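Local atomic coordinates of UTP--glucose-1-phosphate uridylyltransferase (Acinetobacter baumannii, PDB entry 6IKX), a protein that catalyses the transfer of a uridylyl group from UTP to alpha-D-glucose 1-phosphate, yielding UDP-glucose and diphosphate. Residues A5-A10 and A126-D131; E26-V31 and L262-A267; G172-A177 and L204-R209. The protein carries 1 engineered substitution. All blocks are in the same frame, centred on the assembly; numbering follows the deposited sequence.

Interaction 1 (A5-A10 and A126-D131). With SO4 (sulfate ion), chain G.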
loop_
_atom_site.group_PDB
_atom_site.type_symbol
_atom_site.label_atom_id
_atom_site.label_comp_id
_atom_site.label_asym_id
_atom_site.label_seq_id
_atom_site.Cartn_x
_atom_site.Cartn_y
_atom_site.Cartn_z
ATOM N N ALA A 5 23.991 7.014 8.099
ATOM C CA ALA A 5 23.440 8.210 7.429
ATOM C C ALA A 5 21.930 8.215 7.631
ATOM O O ALA A 5 21.306 7.188 7.382
ATOM C CB ALA A 5 23.813 8.242 5.966
ATOM N N VAL A 6 21.396 9.360 8.033
ATOM C CA VAL A 6 19.937 9.624 8.156
ATOM C C VAL A 6 19.457 10.299 6.864
ATOM O O VAL A 6 20.068 11.313 6.504
ATOM C CB VAL A 6 19.674 10.471 9.407
ATOM C CG1 VAL A 6 18.222 10.949 9.454
ATOM C CG2 VAL A 6 20.056 9.672 10.652
ATOM N N LEU A 7 18.547 9.664 6.112
ATOM C CA LEU A 7 17.932 10.303 4.911
ATOM C C LEU A 7 16.529 10.692 5.316
ATOM O O LEU A 7 15.695 9.813 5.522
ATOM C CB LEU A 7 17.837 9.381 3.701
ATOM C CG LEU A 7 19.084 8.665 3.217
ATOM C CD1 LEU A 7 19.117 8.611 1.696
ATOM C CD2 LEU A 7 20.362 9.252 3.802
ATOM N N PRO A 8 16.240 11.974 5.570
ATOM C CA PRO A 8 14.921 12.365 6.067
ATOM C C PRO A 8 14.008 12.469 4.841
ATOM O O PRO A 8 14.256 13.342 4.091
ATOM C CB PRO A 8 15.151 13.726 6.748
ATOM C CG PRO A 8 16.651 13.902 6.716
ATOM C CD PRO A 8 17.126 13.132 5.492
ATOM N N VAL A 9 13.075 11.533 4.660
ATOM C CA VAL A 9 12.263 11.367 3.406
ATOM C C VAL A 9 10.755 11.314 3.754
ATOM O O VAL A 9 10.010 10.646 3.041
ATOM C CB VAL A 9 12.719 10.098 2.645
ATOM C CG1 VAL A 9 14.169 10.176 2.186
ATOM C CG2 VAL A 9 12.513 8.850 3.475
ATOM N N ALA A 10 10.299 12.002 4.800
ATOM C CA ALA A 10 8.883 11.994 5.250
ATOM C C ALA A 10 8.079 13.192 4.716
ATOM O O ALA A 10 6.885 13.225 5.029
ATOM C CB ALA A 10 8.792 11.908 6.751
ATOM N N ALA A 126 26.012 10.856 9.268
ATOM C CA ALA A 126 25.801 11.817 8.173
ATOM C C ALA A 126 24.283 12.060 8.030
ATOM O O ALA A 126 23.512 11.213 8.485
ATOM C CB ALA A 126 26.490 11.300 6.934
ATOM N N VAL A 127 23.880 13.213 7.485
ATOM C CA VAL A 127 22.480 13.513 7.055
ATOM C C VAL A 127 22.534 13.849 5.569
ATOM O O VAL A 127 23.403 14.648 5.182
ATOM C CB VAL A 127 21.853 14.663 7.858
ATOM C CG1 VAL A 127 20.478 15.025 7.329
ATOM C CG2 VAL A 127 21.811 14.372 9.358
ATOM N N LEU A 128 21.758 13.134 4.764
ATOM C CA LEU A 128 21.612 13.382 3.298
ATOM C C LEU A 128 20.171 13.853 3.108
ATOM O O LEU A 128 19.266 13.052 3.435
ATOM C CB LEU A 128 21.827 12.122 2.435
ATOM C CG LEU A 128 23.172 11.372 2.439
ATOM C CD1 LEU A 128 23.984 11.661 1.170
ATOM C CD2 LEU A 128 23.992 11.611 3.691
ATOM N N LEU A 129 19.963 15.092 2.690
ATOM C CA LEU A 129 18.633 15.544 2.194
ATOM C C LEU A 129 18.521 15.049 0.751
ATOM O O LEU A 129 19.239 15.484 -0.136
ATOM C CB LEU A 129 18.497 17.064 2.274
ATOM C CG LEU A 129 18.553 17.711 3.661
ATOM C CD1 LEU A 129 17.670 18.946 3.691
ATOM C CD2 LEU A 129 18.138 16.778 4.780
ATOM N N PRO A 130 17.595 14.116 0.486
ATOM C CA PRO A 130 17.506 13.446 -0.814
ATOM C C PRO A 130 16.819 14.206 -1.966
ATOM O O PRO A 130 16.874 13.752 -3.063
ATOM C CB PRO A 130 16.649 12.238 -0.451
ATOM C CG PRO A 130 15.677 12.834 0.558
ATOM C CD PRO A 130 16.555 13.702 1.433
ATOM N N ASP A 131 16.234 15.370 -1.718
ATOM C CA ASP A 131 15.725 16.246 -2.806
ATOM C C ASP A 131 16.933 16.887 -3.508
ATOM O O ASP A 131 16.763 17.366 -4.618
ATOM C CB ASP A 131 14.646 17.202 -2.280
ATOM C CG ASP A 131 14.862 17.683 -0.849
ATOM O OD1 ASP A 131 15.199 16.833 0.045
ATOM O OD2 ASP A 131 14.697 18.904 -0.624
HETATM S S SO4 G . 11.246 15.669 6.143
HETATM O O1 SO4 G . 10.983 15.470 4.734
HETATM O O2 SO4 G . 11.663 14.410 6.721
HETATM O O3 SO4 G . 10.053 16.126 6.811
HETATM O O4 SO4 G . 12.274 16.668 6.314
#

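Interaction 2 (E26-V31 and L262-A267)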
loop_
_atom_site.group_PDB
_atom_site.type_symbol
_atom_site.label_atom_id
_atom_site.label_comp_id
_atom_site.label_asym_id
_atom_site.label_seq_id
_atom_site.Cartn_x
_atom_site.Cartn_y
_atom_site.Cartn_z
ATOM N N GLU A 26 10.788 11.210 -3.710
ATOM C CA GLU A 26 12.073 10.471 -3.758
ATOM C C GLU A 26 12.041 9.446 -4.893
ATOM O O GLU A 26 13.119 9.078 -5.339
ATOM C CB GLU A 26 12.336 9.798 -2.415
ATOM C CG GLU A 26 12.540 10.800 -1.284
ATOM C CD GLU A 26 11.264 11.318 -0.616
ATOM O OE1 GLU A 26 10.109 10.949 -1.059
ATOM O OE2 GLU A 26 11.407 12.086 0.355
ATOM N N MET A 27 10.842 9.042 -5.352
ATOM C CA MET A 27 10.630 7.955 -6.355
ATOM C C MET A 27 10.428 8.535 -7.758
ATOM O O MET A 27 10.158 7.785 -8.718
ATOM C CB MET A 27 9.462 7.047 -5.951
ATOM C CG MET A 27 9.814 6.173 -4.759
ATOM S SD MET A 27 11.402 5.303 -5.012
ATOM C CE MET A 27 10.762 4.024 -6.082
ATOM N N VAL A 28 10.657 9.824 -7.894
ATOM C CA VAL A 28 10.548 10.550 -9.181
ATOM C C VAL A 28 11.727 10.180 -10.088
ATOM O O VAL A 28 12.907 10.263 -9.654
ATOM C CB VAL A 28 10.471 12.046 -8.848
ATOM C CG1 VAL A 28 11.038 12.946 -9.924
ATOM C CG2 VAL A 28 9.028 12.401 -8.517
ATOM N N THR A 29 11.434 9.873 -11.343
ATOM C CA THR A 29 12.400 9.170 -12.205
ATOM C C THR A 29 13.342 10.216 -12.778
ATOM O O THR A 29 12.900 11.258 -13.229
ATOM C CB THR A 29 11.759 8.127 -13.141
ATOM O OG1 THR A 29 12.348 8.253 -14.441
ATOM C CG2 THR A 29 10.246 8.183 -13.178
ATOM N N VAL A 30 14.633 9.926 -12.690
ATOM C CA VAL A 30 15.704 10.823 -13.177
ATOM C C VAL A 30 16.495 10.022 -14.197
ATOM O O VAL A 30 17.337 9.206 -13.786
ATOM C CB VAL A 30 16.551 11.306 -12.000
ATOM C CG1 VAL A 30 17.801 12.051 -12.462
ATOM C CG2 VAL A 30 15.693 12.144 -11.066
ATOM N N VAL A 31 16.140 10.193 -15.467
ATOM C CA VAL A 31 16.639 9.376 -16.605
ATOM C C VAL A 31 15.919 8.023 -16.583
ATOM O O VAL A 31 14.962 7.834 -17.349
ATOM C CB VAL A 31 18.169 9.202 -16.572
ATOM C CG1 VAL A 31 18.690 8.681 -17.896
ATOM C CG2 VAL A 31 18.877 10.485 -16.191
ATOM N N LEU A 262 12.294 22.859 -12.136
ATOM C CA LEU A 262 13.356 23.259 -13.119
ATOM C C LEU A 262 14.739 22.620 -12.817
ATOM O O LEU A 262 15.496 22.312 -13.766
ATOM C CB LEU A 262 13.442 24.785 -13.146
ATOM C CG LEU A 262 13.989 25.370 -14.441
ATOM C CD1 LEU A 262 13.077 25.045 -15.633
ATOM C CD2 LEU A 262 14.178 26.874 -14.299
ATOM N N GLY A 263 15.089 22.444 -11.546
ATOM C CA GLY A 263 16.317 21.758 -11.127
ATOM C C GLY A 263 16.183 20.259 -11.299
ATOM O O GLY A 263 17.208 19.624 -11.450
ATOM N N TYR A 264 14.966 19.715 -11.250
ATOM C CA TYR A 264 14.661 18.339 -11.724
ATOM C C TYR A 264 15.012 18.204 -13.216
ATOM O O TYR A 264 15.913 17.394 -13.553
ATOM C CB TYR A 264 13.210 17.969 -11.424
ATOM C CG TYR A 264 12.744 16.700 -12.089
ATOM C CD1 TYR A 264 13.181 15.458 -11.646
ATOM C CD2 TYR A 264 11.893 16.751 -13.194
ATOM C CE1 TYR A 264 12.790 14.295 -12.292
ATOM C CE2 TYR A 264 11.444 15.594 -13.802
ATOM C CZ TYR A 264 11.919 14.373 -13.367
ATOM O OH TYR A 264 11.493 13.259 -13.996
ATOM N N LEU A 265 14.368 18.988 -14.085
ATOM C CA LEU A 265 14.658 19.002 -15.553
ATOM C C LEU A 265 16.173 19.173 -15.756
ATOM O O LEU A 265 16.709 18.690 -16.745
ATOM C CB LEU A 265 13.887 20.129 -16.266
ATOM C CG LEU A 265 12.355 20.118 -16.210
ATOM C CD1 LEU A 265 11.819 18.780 -16.667
ATOM N N LYS A 266 16.856 19.888 -14.875
ATOM C CA LYS A 266 18.307 20.153 -15.073
ATOM C C LYS A 266 19.099 18.851 -14.788
ATOM O O LYS A 266 19.983 18.503 -15.565
ATOM C CB LYS A 266 18.709 21.349 -14.197
ATOM C CG LYS A 266 20.097 21.947 -14.445
ATOM C CD LYS A 266 20.671 22.558 -13.160
ATOM C CE LYS A 266 21.823 23.524 -13.337
ATOM N NZ LYS A 266 22.722 23.038 -14.400
ATOM N N ALA A 267 18.776 18.125 -13.723
ATOM C CA ALA A 267 19.363 16.802 -13.391
ATOM C C ALA A 267 19.077 15.833 -14.550
ATOM O O ALA A 267 20.022 15.205 -15.077
ATOM C CB ALA A 267 18.829 16.287 -12.066
#

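Interaction 3 (G172-A177 and L204-R209)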
loop_
_atom_site.group_PDB
_atom_site.type_symbol
_atom_site.label_atom_id
_atom_site.label_comp_id
_atom_site.label_asym_id
_atom_site.label_seq_id
_atom_site.Cartn_x
_atom_site.Cartn_y
_atom_site.Cartn_z
ATOM N N GLY A 172 19.773 29.329 2.617
ATOM C CA GLY A 172 20.536 29.376 3.878
ATOM C C GLY A 172 21.987 29.659 3.533
ATOM O O GLY A 172 22.481 28.987 2.606
ATOM N N ILE A 173 22.611 30.665 4.159
ATOM C CA ILE A 173 24.001 31.129 3.848
ATOM C C ILE A 173 24.853 31.066 5.123
ATOM O O ILE A 173 24.390 31.573 6.157
ATOM C CB ILE A 173 23.977 32.556 3.272
ATOM C CG1 ILE A 173 23.324 32.597 1.890
ATOM C CG2 ILE A 173 25.382 33.151 3.253
ATOM C CD1 ILE A 173 24.293 32.504 0.705
ATOM N N VAL A 174 26.075 30.535 5.049
ATOM C CA VAL A 174 26.928 30.393 6.268
ATOM C C VAL A 174 27.708 31.689 6.510
ATOM O O VAL A 174 28.119 32.369 5.562
ATOM C CB VAL A 174 27.861 29.174 6.211
ATOM C CG1 VAL A 174 27.059 27.893 6.298
ATOM C CG2 VAL A 174 28.776 29.171 4.993
ATOM N N ASP A 175 27.872 31.987 7.787
ATOM C CA ASP A 175 28.817 32.965 8.374
ATOM C C ASP A 175 30.223 32.344 8.450
ATOM O O ASP A 175 30.477 31.536 9.349
ATOM C CB ASP A 175 28.274 33.342 9.757
ATOM C CG ASP A 175 28.892 34.576 10.368
ATOM O OD1 ASP A 175 29.361 35.392 9.586
ATOM O OD2 ASP A 175 28.881 34.695 11.627
ATOM N N VAL A 176 31.132 32.717 7.561
ATOM C CA VAL A 176 32.575 32.382 7.694
ATOM C C VAL A 176 33.410 33.664 7.554
ATOM O O VAL A 176 32.891 34.622 7.027
ATOM C CB VAL A 176 32.952 31.290 6.679
ATOM C CG1 VAL A 176 32.289 29.982 7.077
ATOM C CG2 VAL A 176 32.601 31.658 5.253
ATOM N N ALA A 177 34.650 33.697 8.049
ATOM C CA ALA A 177 35.566 34.855 7.890
ATOM C C ALA A 177 35.872 35.023 6.396
ATOM O O ALA A 177 35.406 36.001 5.819
ATOM C CB ALA A 177 36.817 34.668 8.705
ATOM N N LEU A 204 28.214 31.450 0.237
ATOM C CA LEU A 204 28.326 29.988 0.510
ATOM C C LEU A 204 26.976 29.449 1.029
ATOM O O LEU A 204 26.604 29.766 2.196
ATOM C CB LEU A 204 29.480 29.726 1.498
ATOM C CG LEU A 204 30.908 30.035 1.002
ATOM C CD1 LEU A 204 31.954 29.471 1.953
ATOM C CD2 LEU A 204 31.182 29.508 -0.404
ATOM N N SER A 205 26.281 28.641 0.202
ATOM C CA SER A 205 24.902 28.135 0.464
ATOM C C SER A 205 24.954 26.749 1.114
ATOM O O SER A 205 25.785 25.957 0.706
ATOM C CB SER A 205 24.073 28.115 -0.791
ATOM O OG SER A 205 24.337 26.960 -1.578
ATOM N N VAL A 206 24.095 26.502 2.104
ATOM C CA VAL A 206 23.883 25.170 2.728
ATOM C C VAL A 206 23.255 24.228 1.696
ATOM O O VAL A 206 22.184 24.557 1.164
ATOM C CB VAL A 206 22.977 25.299 3.954
ATOM C CG1 VAL A 206 22.691 23.927 4.557
ATOM C CG2 VAL A 206 23.573 26.275 4.951
ATOM N N VAL A 207 23.872 23.081 1.417
ATOM C CA VAL A 207 23.407 22.191 0.317
ATOM C C VAL A 207 22.460 21.102 0.856
ATOM O O VAL A 207 21.601 20.664 0.086
ATOM C CB VAL A 207 24.626 21.633 -0.409
ATOM C CG1 VAL A 207 24.256 20.479 -1.312
ATOM C CG2 VAL A 207 25.330 22.739 -1.179
ATOM N N GLY A 208 22.563 20.695 2.125
ATOM C CA GLY A 208 21.795 19.549 2.654
ATOM C C GLY A 208 22.627 18.270 2.753
ATOM O O GLY A 208 22.064 17.143 2.519
ATOM N N ARG A 209 23.912 18.425 3.098
ATOM C CA ARG A 209 24.830 17.339 3.515
ATOM C C ARG A 209 25.496 17.749 4.833
ATOM O O ARG A 209 26.025 18.851 4.943
ATOM C CB ARG A 209 25.852 17.027 2.413
ATOM C CG ARG A 209 25.243 16.604 1.079
ATOM C CD ARG A 209 24.601 15.222 1.119
ATOM N NE ARG A 209 24.187 14.754 -0.210
ATOM C CZ ARG A 209 22.953 14.845 -0.727
ATOM N NH1 ARG A 209 21.957 15.406 -0.066
ATOM N NH2 ARG A 209 22.717 14.357 -1.918
#

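Interaction 1 (A5-A10 and A126-D131)
V6 and V127 pair across two adjacent parallel strands of the central sheet. V6 N donates to A126 O at 2.8 Å, with an N-H...O angle of 165°, and V6 O in turn accepts from L128 N at 3.0 Å. On the sheet face that carries A5 and A126, the two methyls meet and L128 CD2 comes to 4.1 Å from A5 CB. L7 lies alongside L128, both side chains pointing the same way, with L7 CD2 against L128 CB at 3.5 Å. On the face that carries V6 and V127, V127 CG1 stands opposite its own backbone N (chi1 175°), which brings it to P8 CG at 4.0 Å. The P8 ring also crosses L129 at about a right angle. Past the paired residues, V9 CG1 presses on P130 CG at 3.5 Å, a tight fit. Helix 35-44 covers L7, L128 and P130, while helix 109-115 covers P8, V127 and L129. A sulfate ion, probably from the crystallisation liquor, sits beside P8 and takes a weak, 3.4 Å hydrogen bond from A10 N to its O2. P8 binds UTP; A10 and D131 bind both UTP and UDP-glucose. The chemistry is therefore divided: backbone bonds and apolar packing fix the strand ends, and the loop after strand 4-8 offers the N-H of A10, weakly, to an anion at the nucleotide site.

Interaction 2 (E26-V31 and L262-A267)
Y264 makes this a buried contact between a helix and an irregular segment: a tyrosine of helix 261-273 reaches across to the short, weakly bonded strand 29-30 and the residue before it. The ring is carried there by a first torsion that sets CG opposite the backbone N (chi1 169°), and the phenol ends at the backbone of T29. Y264 OH donates to T29 O at 2.6 Å, a short bond that arrives nearly in line with the carbonyl, at a C=O...O angle of 168°. T29 O lies in the plane of the ring, at its edge, so the bond sets the reach of the phenol and suits an in-plane O-H; the valines and F16 bear on how the ring is turned. Two valines meet the ring at CE1 from opposite sides of its plane. V30 CG2 lies near the ring plane, 3.8 Å from Y264 CE1, the two side chains sliding past each other in opposite directions. V28 CG1 approaches the same CE1 obliquely; its modelled separation is too short to be taken literally. Farther along the helix, V30 CG1 reaches A267 CB at 4.4 Å, a looser apolar touch. CB of T29 points away from this helix, and its OG1 is hydrogen-bonded to Y264 OH of the second subunit, so the contact borders a subunit interface at which Y264 also packs on V31 of that subunit. Within the chain, F16 meets the Y264 ring with planes inclined at about 60° and also touches V28. Helix 35-44 lies against V30 through A35, and its Y38 hydroxyl bonds to V30 O, while F256 of strand 254-257 packs on A267.

Interaction 3 (G172-A177 and L204-R209)
L204 and V174 join two strands of the GT-A nucleotidyltransferase fold: 204-207, which pairs with strand 156-162 in the main mixed sheet, and 172-175, which pairs with strand 190-193. Their directions diverge by 120°, and the backbones meet in one bridge, I173 with S205. Two hydrogen bonds flank it: V174 N to L204 O at 3.0 Å, nearly straight on the carbonyl at 173°, and V206 N to G172 O at 3.0 Å, where the donor stands well above the carbonyl plane. The L204 side chain does most of the apolar work. Its CB lies 3.6 Å from V174 CG2; a chi1 of -69° puts V174 CG1 anti to the carbonyl carbon and CG2 between backbone N and carbonyl carbon. From CB the chain runs to CG, and the CD1 tip meets V176 CG2 at 4.0 Å, crossing V176 at about a right angle. V160 of strand 156-162 packs on both L204 and V174. The second branch of V174, CG1, touches V206 CG2 at 4.1 Å. G172 and V206 both bind UDP-glucose, as does E193 close to G172, so the bridge sets two residues of the sugar-nucleotide site side by side. Beyond the corner at G208, R209 bonds L129 O through NH1 and forms a salt bridge to E42 through NH2; NH1 also donates to G208 O at 3.1 Å, from above the carbonyl plane.

Overall arrangement
From the N terminus, strand 4-8 supplies the first half of interaction 1, and segment 26-31 opens interaction 2 before 126-131 closes interaction 1. The two loops therefore cross, and they touch where E26 meets V9 and P130. Interaction 3 opens and closes after interaction 1, between 172 and 209, and lies wholly within the span that interaction 2 completes only at helix 261-273. Interactions 1 and 3 reach the same mixed sheet and are joined through L129, whose N and O face G208 O and R209 NH1. Interactions 2 and 3 do not touch. Together they tie the nucleotide-binding strand ends to strands 172-175 and 204-207, which carry G172 and V206, and to helix 261-273 at the subunit interface.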